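Local coordinates for protein Esterase/lipase (Uncultured bacterium, PDB 3DNM) that probably hydrolyses ester bonds of lipids or other carboxylic esters, as a member of the hormone-sensitive lipase group with an alpha/beta hydrolase fold, at residues R65-E70 against H113-T118; P83-A88 against S109-L114; D270-A275 against V285-W290. One frame throughout, in Å; residues are numbered along the deposited sequence.

Contact 1: residues R65-E70 against H113-T118; sequences RFPRAE and HLVLTT. With SO4 (sulfate ion), chain F.
Arg68 lays one face of its guanidinium over methyl CD1 of Leu114, and its aliphatic part follows, with Arg68 CD 3.7 Å from Leu114 CD1. The side chain runs extended from CG to NE, which carries the flat end past the first residue of the helix. Farther back along the loop, Phe66 touches Val115 mainly through its root: Phe66 CB lies 3.5 Å from Val115 CG1 and 3.6 Å from Val115 CG2, so the valine fork straddles that one carbon while the ring leads away. Val115 CG1 also meets the carbonyl oxygen Pro67 O at 3.5 Å. Segment 65-70 is an irregular connection from helix 52-62 to strand 73-79, and here it is laid across the start of helix 114-122, which follows strand 96-100 in the alpha/beta hydrolase fold. A direct hydrogen bond runs from Ala69 N to Thr118 OG1, at 2.9 Å and 164°. With chi1 of 58°, Thr118 OG1 stands between its own backbone N and carbonyl carbon, turned to that amide. A valine in place of Thr118 would have a similar shape but no acceptor, and would probably leave the Ala69 amide without this partner. At the far end of the loop a sulfate, probably from the crystallisation liquor, accepts a weak bond from Glu70 N, 3.2 Å from its O3, and is also held by Lys122 NZ.

Contact 2: residues P83-A88 against S109-L114; sequences PCIRQA and SPSTHL
Ile85 is the first residue of strand 82-88 to meet the loop, and its long branch makes the main contact: Ile85 CD1 lies 3.6 Å from Pro110 CB and Ile85 CG1 3.7 Å from the same carbon. That branch is fully extended (chi2 -179°), which carries CD1 on alongside Pro110 CB to within 3.9 Å of Ser111 N. The shorter branch points to another neighbour, Ile85 CG2 approaching Leu114 CD2 at 4.4 Å. Two residues on, on the same face of the strand, Gln87 stretches its chain so that Gln87 OE1 comes 3.6 Å from Leu114 CD2. This oxygen probably takes a hydrogen bond from Thr117 OG1, and it accepts another from a water, which in turn donates to Pro110 O at 2.7 Å. Strand 82-88 runs antiparallel beside the outermost strand 73-79 of the alpha/beta hydrolase sheet, and the loop connects strand 96-100 to helix 114-122. After Pro110 it makes a type I turn from Ser111 to Leu114, braced by Thr112 OG1 donating to Ser109 O at 2.7 Å. The chemistry is thus divided along the strand: Ile85 supplies apolar contact to Pro110 and the start of the turn, whereas the amide oxygen of buried Gln87 is satisfied by a sheet-to-loop water and probably a threonine hydroxyl.

Contact 3: residues D270-A275 against V285-W290; sequences DSTTLA and VELKIW
Ala275 and Val285 form the closer end of this contact, where the two backbones come nearest: Ala275 CB rests 3.9 Å from Val285 CG1. The valine presents that methyl because CG1 is anti to its backbone N (chi1 -176°). Leu287, the next residue on the same face of the strand, brings chiefly its CD1 methyl against one helical turn. Leu287 CD1 is 4.2 Å from Ala275 CB and 3.8 Å from Ser271 O, and it lies 4.1 Å from Thr272 CG2 as well, so one leucine branch meets three residues of the helix. Beyond this point the fit is looser. Ile289, exposed to solvent, reaches the helix through one methyl pair, Ile289 CD1 to Thr272 CG2 at 4.3 Å, and Thr272 itself is only partly buried. The two short axes stand 9.4 Å apart at closest approach, and their N-to-C directions make an angle of 160°, as suits the return path of a beta-alpha-beta crossover. Helix 268-280 leads from strand 257-262 to strand 285-290, the outermost strand at this end of the sheet. Ser271, Leu287 and Ile289 all touch Val261 of the adjoining strand, while the alternate residues of the edge strand face helix 305-321: Glu286 OE1 is hydrogen-bonded to Trp317 NE1, Lys288 makes a salt bridge with Glu313, and Trp290 packs against Ala306, Ile309 and Ser310.

How the contacts relate
Read from the N terminus, the contacts fall at two distant parts of the fold. Contact 1 joins the loop before strand 73-79 to helix 114-122, and contact 2 joins strand 82-88 to the loop leading into that same helix. The loop closed by contact 2 therefore lies within the longer one closed by contact 1; the two share His113 and Leu114 and touch each other through Gln87. Contact 3 opens only after both have closed. It shuts a short connection of nine residues and joins helix 268-280 to edge strand 285-290, at the other end of the sheet that contains strand 82-88, its centre about 25 Å from that of contact 1.

Contact 1: residues R65-E70 against H113-T118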
loop_
_atom_site.group_PDB
_atom_site.type_symbol
_atom_site.label_atom_id
_atom_site.label_comp_id
_atom_site.label_asym_id
_atom_site.label_seq_id
_atom_site.Cartn_x
_atom_site.Cartn_y
_atom_site.Cartn_z
ATOM N N ARG A 65 13.840 0.882 -13.530
ATOM C CA ARG A 65 14.918 -0.062 -13.769
ATOM C C ARG A 65 14.504 -1.418 -13.210
ATOM O O ARG A 65 15.143 -2.438 -13.477
ATOM C CB ARG A 65 16.204 0.421 -13.078
ATOM C CG ARG A 65 17.383 -0.552 -13.162
ATOM C CD ARG A 65 17.848 -0.763 -14.607
ATOM N NE ARG A 65 18.721 0.309 -15.089
ATOM C CZ ARG A 65 19.169 0.406 -16.338
ATOM N NH1 ARG A 65 18.825 -0.502 -17.243
ATOM N NH2 ARG A 65 19.973 1.403 -16.680
ATOM N N PHE A 66 13.428 -1.422 -12.428
ATOM C CA PHE A 66 12.935 -2.656 -11.829
ATOM C C PHE A 66 12.109 -3.462 -12.822
ATOM O O PHE A 66 11.469 -2.905 -13.716
ATOM C CB PHE A 66 12.118 -2.357 -10.563
ATOM C CG PHE A 66 12.949 -1.866 -9.396
ATOM C CD1 PHE A 66 12.362 -1.635 -8.158
ATOM C CD2 PHE A 66 14.318 -1.634 -9.534
ATOM C CE1 PHE A 66 13.121 -1.184 -7.078
ATOM C CE2 PHE A 66 15.084 -1.183 -8.458
ATOM C CZ PHE A 66 14.483 -0.959 -7.230
ATOM N N PRO A 67 12.124 -4.793 -12.676
ATOM C CA PRO A 67 11.418 -5.766 -13.513
ATOM C C PRO A 67 9.901 -5.887 -13.340
ATOM O O PRO A 67 9.395 -5.980 -12.226
ATOM C CB PRO A 67 12.132 -7.065 -13.175
ATOM C CG PRO A 67 12.419 -6.888 -11.715
ATOM C CD PRO A 67 12.961 -5.484 -11.678
ATOM N N ARG A 68 9.189 -5.904 -14.465
ATOM C CA ARG A 68 7.740 -6.037 -14.471
ATOM C C ARG A 68 7.380 -7.466 -14.852
ATOM O O ARG A 68 7.943 -8.016 -15.791
ATOM C CB ARG A 68 7.144 -5.060 -15.473
ATOM C CG ARG A 68 7.460 -3.629 -15.128
ATOM C CD ARG A 68 7.039 -2.657 -16.202
ATOM N NE ARG A 68 7.266 -1.283 -15.768
ATOM C CZ ARG A 68 7.367 -0.240 -16.587
ATOM N NH1 ARG A 68 7.266 -0.408 -17.901
ATOM N NH2 ARG A 68 7.565 0.974 -16.086
ATOM N N ALA A 69 6.449 -8.075 -14.125
ATOM C CA ALA A 69 6.055 -9.447 -14.422
ATOM C C ALA A 69 5.821 -9.585 -15.915
ATOM O O ALA A 69 5.349 -8.657 -16.568
ATOM C CB ALA A 69 4.794 -9.826 -13.650
ATOM N N GLU A 70 6.168 -10.746 -16.452
ATOM C CA GLU A 70 6.004 -10.998 -17.868
ATOM C C GLU A 70 4.577 -11.407 -18.184
ATOM O O GLU A 70 3.959 -12.150 -17.425
ATOM C CB GLU A 70 6.957 -12.103 -18.306
ATOM C CG GLU A 70 6.881 -12.439 -19.784
ATOM C CD GLU A 70 7.776 -13.610 -20.154
ATOM O OE1 GLU A 70 7.886 -13.925 -21.363
ATOM O OE2 GLU A 70 8.369 -14.215 -19.230
ATOM N N HIS A 113 5.028 1.494 -9.054
ATOM C CA HIS A 113 4.746 0.202 -8.431
ATOM C C HIS A 113 4.435 -1.003 -9.325
ATOM O O HIS A 113 4.067 -2.074 -8.828
ATOM C CB HIS A 113 3.642 0.373 -7.384
ATOM C CG HIS A 113 4.064 1.193 -6.205
ATOM N ND1 HIS A 113 3.895 0.770 -4.903
ATOM C CD2 HIS A 113 4.684 2.394 -6.133
ATOM C CE1 HIS A 113 4.396 1.673 -4.082
ATOM N NE2 HIS A 113 4.880 2.668 -4.802
ATOM N N LEU A 114 4.595 -0.834 -10.634
ATOM C CA LEU A 114 4.372 -1.920 -11.582
ATOM C C LEU A 114 5.117 -3.146 -11.093
ATOM O O LEU A 114 4.612 -4.265 -11.152
ATOM C CB LEU A 114 4.899 -1.532 -12.961
ATOM C CG LEU A 114 4.044 -0.478 -13.661
ATOM C CD1 LEU A 114 4.731 -0.009 -14.928
ATOM C CD2 LEU A 114 2.665 -1.062 -13.956
ATOM N N VAL A 115 6.325 -2.906 -10.606
ATOM C CA VAL A 115 7.194 -3.949 -10.081
ATOM C C VAL A 115 6.425 -4.906 -9.180
ATOM O O VAL A 115 6.499 -6.126 -9.324
ATOM C CB VAL A 115 8.318 -3.325 -9.241
ATOM C CG1 VAL A 115 9.533 -4.235 -9.231
ATOM C CG2 VAL A 115 8.641 -1.923 -9.775
ATOM N N LEU A 116 5.685 -4.334 -8.241
ATOM C CA LEU A 116 4.919 -5.120 -7.297
ATOM C C LEU A 116 3.571 -5.559 -7.825
ATOM O O LEU A 116 3.232 -6.732 -7.759
ATOM C CB LEU A 116 4.710 -4.321 -6.012
ATOM C CG LEU A 116 3.679 -4.890 -5.043
ATOM C CD1 LEU A 116 4.136 -6.238 -4.561
ATOM C CD2 LEU A 116 3.510 -3.962 -3.877
ATOM N N THR A 117 2.798 -4.614 -8.346
ATOM C CA THR A 117 1.466 -4.926 -8.832
ATOM C C THR A 117 1.432 -5.897 -9.988
ATOM O O THR A 117 0.547 -6.753 -10.031
ATOM C CB THR A 117 0.703 -3.660 -9.234
ATOM O OG1 THR A 117 1.463 -2.928 -10.200
ATOM C CG2 THR A 117 0.452 -2.796 -8.021
ATOM N N THR A 118 2.378 -5.777 -10.922
ATOM C CA THR A 118 2.397 -6.686 -12.070
ATOM C C THR A 118 2.492 -8.100 -11.547
ATOM O O THR A 118 1.830 -9.004 -12.044
ATOM C CB THR A 118 3.584 -6.425 -13.011
ATOM O OG1 THR A 118 4.810 -6.560 -12.289
ATOM C CG2 THR A 118 3.498 -5.030 -13.596
HETATM S S SO4 F . 8.186 -12.957 -14.075
HETATM O O1 SO4 F . 8.880 -13.365 -12.834
HETATM O O2 SO4 F . 6.753 -13.314 -13.974
HETATM O O3 SO4 F . 8.330 -11.500 -14.267
HETATM O O4 SO4 F . 8.791 -13.641 -15.230
HETATM O O HOH W 1 8.193 -7.625 -10.804
#

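Contact 2: residues P83-A88 against S109-L114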
loop_
_atom_site.group_PDB
_atom_site.type_symbol
_atom_site.label_atom_id
_atom_site.label_comp_id
_atom_site.label_asym_id
_atom_site.label_seq_id
_atom_site.Cartn_x
_atom_site.Cartn_y
_atom_site.Cartn_z
ATOM N N PRO A 83 -7.461 8.345 -13.016
ATOM C CA PRO A 83 -6.499 7.591 -13.825
ATOM C C PRO A 83 -6.073 6.288 -13.165
ATOM O O PRO A 83 -5.963 6.221 -11.946
ATOM C CB PRO A 83 -5.329 8.561 -13.954
ATOM C CG PRO A 83 -5.985 9.888 -13.906
ATOM C CD PRO A 83 -6.987 9.719 -12.793
ATOM N N CYS A 84 -5.825 5.259 -13.968
ATOM C CA CYS A 84 -5.393 3.984 -13.422
ATOM C C CYS A 84 -4.794 3.087 -14.487
ATOM O O CYS A 84 -5.218 3.108 -15.641
ATOM C CB CYS A 84 -6.566 3.251 -12.790
ATOM S SG CYS A 84 -7.630 2.460 -14.003
ATOM N N ILE A 85 -3.801 2.297 -14.097
ATOM C CA ILE A 85 -3.183 1.370 -15.025
ATOM C C ILE A 85 -3.736 -0.003 -14.681
ATOM O O ILE A 85 -3.362 -0.610 -13.669
ATOM C CB ILE A 85 -1.656 1.341 -14.890
ATOM C CG1 ILE A 85 -1.092 2.736 -15.138
ATOM C CG2 ILE A 85 -1.075 0.337 -15.881
ATOM C CD1 ILE A 85 0.407 2.817 -15.050
ATOM N N ARG A 86 -4.659 -0.472 -15.515
ATOM C CA ARG A 86 -5.270 -1.772 -15.313
ATOM C C ARG A 86 -4.167 -2.752 -15.675
ATOM O O ARG A 86 -3.261 -2.403 -16.429
ATOM C CB ARG A 86 -6.474 -1.916 -16.243
ATOM C CG ARG A 86 -7.457 -3.002 -15.856
ATOM C CD ARG A 86 -8.647 -3.031 -16.816
ATOM N NE ARG A 86 -8.264 -3.429 -18.170
ATOM C CZ ARG A 86 -8.573 -2.748 -19.272
ATOM N NH1 ARG A 86 -9.272 -1.622 -19.197
ATOM N NH2 ARG A 86 -8.183 -3.198 -20.456
ATOM N N GLN A 87 -4.213 -3.959 -15.129
ATOM C CA GLN A 87 -3.179 -4.946 -15.420
ATOM C C GLN A 87 -3.770 -6.334 -15.324
ATOM O O GLN A 87 -4.512 -6.629 -14.395
ATOM C CB GLN A 87 -2.026 -4.834 -14.416
ATOM C CG GLN A 87 -1.603 -3.408 -14.093
ATOM C CD GLN A 87 -0.536 -3.342 -13.021
ATOM O OE1 GLN A 87 -0.340 -2.304 -12.390
ATOM N NE2 GLN A 87 0.166 -4.447 -12.815
ATOM N N ALA A 88 -3.433 -7.190 -16.279
ATOM C CA ALA A 88 -3.939 -8.550 -16.274
ATOM C C ALA A 88 -3.212 -9.398 -17.295
ATOM O O ALA A 88 -2.654 -8.884 -18.264
ATOM C CB ALA A 88 -5.428 -8.550 -16.571
ATOM N N SER A 109 3.127 6.444 -7.843
ATOM C CA SER A 109 2.188 6.394 -8.959
ATOM C C SER A 109 1.977 4.943 -9.379
ATOM O O SER A 109 2.746 4.061 -8.995
ATOM C CB SER A 109 2.741 7.190 -10.144
ATOM O OG SER A 109 3.973 6.645 -10.592
ATOM N N PRO A 110 0.918 4.671 -10.161
ATOM C CA PRO A 110 0.715 3.280 -10.575
ATOM C C PRO A 110 2.008 2.780 -11.224
ATOM O O PRO A 110 2.429 1.642 -11.005
ATOM C CB PRO A 110 -0.448 3.387 -11.561
ATOM C CG PRO A 110 -1.260 4.520 -10.992
ATOM C CD PRO A 110 -0.184 5.533 -10.633
ATOM N N SER A 111 2.637 3.656 -12.005
ATOM C CA SER A 111 3.890 3.339 -12.683
ATOM C C SER A 111 4.896 2.784 -11.689
ATOM O O SER A 111 5.126 1.584 -11.645
ATOM C CB SER A 111 4.490 4.592 -13.340
ATOM O OG SER A 111 3.587 5.178 -14.265
ATOM N N THR A 112 5.483 3.665 -10.886
ATOM C CA THR A 112 6.479 3.272 -9.895
ATOM C C THR A 112 6.279 1.890 -9.282
ATOM O O THR A 112 7.255 1.183 -9.036
ATOM C CB THR A 112 6.553 4.292 -8.732
ATOM O OG1 THR A 112 5.243 4.496 -8.189
ATOM C CG2 THR A 112 7.109 5.620 -9.211
ATOM N N HIS A 113 5.028 1.494 -9.054
ATOM C CA HIS A 113 4.746 0.202 -8.431
ATOM C C HIS A 113 4.435 -1.003 -9.325
ATOM O O HIS A 113 4.067 -2.074 -8.828
ATOM C CB HIS A 113 3.642 0.373 -7.384
ATOM C CG HIS A 113 4.064 1.193 -6.205
ATOM N ND1 HIS A 113 3.895 0.770 -4.903
ATOM C CD2 HIS A 113 4.684 2.394 -6.133
ATOM C CE1 HIS A 113 4.396 1.673 -4.082
ATOM N NE2 HIS A 113 4.880 2.668 -4.802
ATOM N N LEU A 114 4.595 -0.834 -10.634
ATOM C CA LEU A 114 4.372 -1.920 -11.582
ATOM C C LEU A 114 5.117 -3.146 -11.093
ATOM O O LEU A 114 4.612 -4.265 -11.152
ATOM C CB LEU A 114 4.899 -1.532 -12.961
ATOM C CG LEU A 114 4.044 -0.478 -13.661
ATOM C CD1 LEU A 114 4.731 -0.009 -14.928
ATOM C CD2 LEU A 114 2.665 -1.062 -13.956
HETATM O O HOH W 2 0.684 -0.321 -10.205
#

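Contact 3: residues D270-A275 against V285-W290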
loop_
_atom_site.group_PDB
_atom_site.type_symbol
_atom_site.label_atom_id
_atom_site.label_comp_id
_atom_site.label_asym_id
_atom_site.label_seq_id
_atom_site.Cartn_x
_atom_site.Cartn_y
_atom_site.Cartn_z
ATOM N N ASP A 270 2.275 0.295 13.516
ATOM C CA ASP A 270 1.011 0.627 12.830
ATOM C C ASP A 270 0.321 -0.684 12.486
ATOM O O ASP A 270 -0.890 -0.842 12.640
ATOM C CB ASP A 270 1.242 1.392 11.520
ATOM C CG ASP A 270 1.313 2.899 11.713
ATOM O OD1 ASP A 270 0.894 3.632 10.779
ATOM O OD2 ASP A 270 1.798 3.342 12.783
ATOM N N SER A 271 1.136 -1.621 12.022
ATOM C CA SER A 271 0.682 -2.929 11.611
ATOM C C SER A 271 0.155 -3.737 12.779
ATOM O O SER A 271 -0.814 -4.484 12.642
ATOM C CB SER A 271 1.837 -3.653 10.922
ATOM O OG SER A 271 2.301 -2.873 9.830
ATOM N N THR A 272 0.786 -3.582 13.933
ATOM C CA THR A 272 0.353 -4.305 15.110
ATOM C C THR A 272 -0.826 -3.601 15.776
ATOM O O THR A 272 -1.795 -4.240 16.197
ATOM C CB THR A 272 1.503 -4.444 16.107
ATOM O OG1 THR A 272 1.983 -3.147 16.471
ATOM C CG2 THR A 272 2.634 -5.221 15.487
ATOM N N THR A 273 -0.761 -2.278 15.856
ATOM C CA THR A 273 -1.837 -1.515 16.488
ATOM C C THR A 273 -3.135 -1.549 15.683
ATOM O O THR A 273 -4.217 -1.589 16.263
ATOM C CB THR A 273 -1.403 -0.044 16.753
ATOM O OG1 THR A 273 -0.298 -0.043 17.670
ATOM C CG2 THR A 273 -2.537 0.759 17.368
ATOM N N LEU A 274 -3.034 -1.547 14.358
ATOM C CA LEU A 274 -4.229 -1.592 13.531
ATOM C C LEU A 274 -4.811 -2.997 13.602
ATOM O O LEU A 274 -6.017 -3.193 13.444
ATOM C CB LEU A 274 -3.887 -1.223 12.086
ATOM C CG LEU A 274 -4.971 -0.890 11.035
ATOM C CD1 LEU A 274 -5.078 -2.037 10.039
ATOM C CD2 LEU A 274 -6.309 -0.591 11.694
ATOM N N ALA A 275 -3.956 -3.979 13.863
ATOM C CA ALA A 275 -4.408 -5.361 13.966
ATOM C C ALA A 275 -5.134 -5.531 15.287
ATOM O O ALA A 275 -6.128 -6.255 15.376
ATOM C CB ALA A 275 -3.222 -6.315 13.895
ATOM N N VAL A 285 -8.376 -10.675 11.255
ATOM C CA VAL A 285 -7.085 -10.123 10.856
ATOM C C VAL A 285 -5.969 -11.154 10.875
ATOM O O VAL A 285 -5.898 -11.990 11.784
ATOM C CB VAL A 285 -6.650 -8.952 11.790
ATOM C CG1 VAL A 285 -5.361 -8.349 11.279
ATOM C CG2 VAL A 285 -7.740 -7.885 11.875
ATOM N N GLU A 286 -5.098 -11.094 9.873
ATOM C CA GLU A 286 -3.953 -11.996 9.809
ATOM C C GLU A 286 -2.718 -11.139 9.591
ATOM O O GLU A 286 -2.611 -10.410 8.606
ATOM C CB GLU A 286 -4.137 -13.040 8.696
ATOM C CG GLU A 286 -5.105 -14.144 9.108
ATOM C CD GLU A 286 -5.717 -14.909 7.949
ATOM O OE1 GLU A 286 -6.493 -14.302 7.171
ATOM O OE2 GLU A 286 -5.430 -16.123 7.829
ATOM N N LEU A 287 -1.798 -11.213 10.542
ATOM C CA LEU A 287 -0.579 -10.415 10.508
ATOM C C LEU A 287 0.642 -11.294 10.392
ATOM O O LEU A 287 0.742 -12.317 11.052
ATOM C CB LEU A 287 -0.447 -9.603 11.806
ATOM C CG LEU A 287 0.162 -8.193 11.877
ATOM C CD1 LEU A 287 0.599 -7.972 13.310
ATOM C CD2 LEU A 287 1.344 -8.004 10.947
ATOM N N LYS A 288 1.577 -10.902 9.544
ATOM C CA LYS A 288 2.806 -11.659 9.435
ATOM C C LYS A 288 3.935 -10.645 9.464
ATOM O O LYS A 288 3.943 -9.690 8.679
ATOM C CB LYS A 288 2.862 -12.476 8.140
ATOM C CG LYS A 288 3.801 -13.655 8.264
ATOM C CD LYS A 288 4.066 -14.321 6.938
ATOM C CE LYS A 288 4.734 -15.673 7.131
ATOM N NZ LYS A 288 5.193 -16.205 5.839
ATOM N N ILE A 289 4.874 -10.847 10.382
ATOM C CA ILE A 289 6.005 -9.945 10.526
ATOM C C ILE A 289 7.250 -10.671 10.019
ATOM O O ILE A 289 7.703 -11.650 10.614
ATOM C CB ILE A 289 6.118 -9.524 12.002
ATOM C CG1 ILE A 289 4.808 -8.842 12.414
ATOM C CG2 ILE A 289 7.271 -8.575 12.207
ATOM C CD1 ILE A 289 4.600 -8.752 13.892
ATOM N N TRP A 290 7.794 -10.190 8.903
ATOM C CA TRP A 290 8.942 -10.833 8.265
ATOM C C TRP A 290 10.300 -10.363 8.742
ATOM O O TRP A 290 10.673 -9.208 8.550
ATOM C CB TRP A 290 8.855 -10.658 6.743
ATOM C CG TRP A 290 7.559 -11.133 6.134
ATOM C CD1 TRP A 290 6.324 -10.584 6.309
ATOM C CD2 TRP A 290 7.377 -12.256 5.261
ATOM N NE1 TRP A 290 5.383 -11.292 5.603
ATOM C CE2 TRP A 290 6.002 -12.325 4.950
ATOM C CE3 TRP A 290 8.244 -13.214 4.714
ATOM C CZ2 TRP A 290 5.472 -13.310 4.115
ATOM C CZ3 TRP A 290 7.720 -14.188 3.892
ATOM C CH2 TRP A 290 6.343 -14.230 3.598
#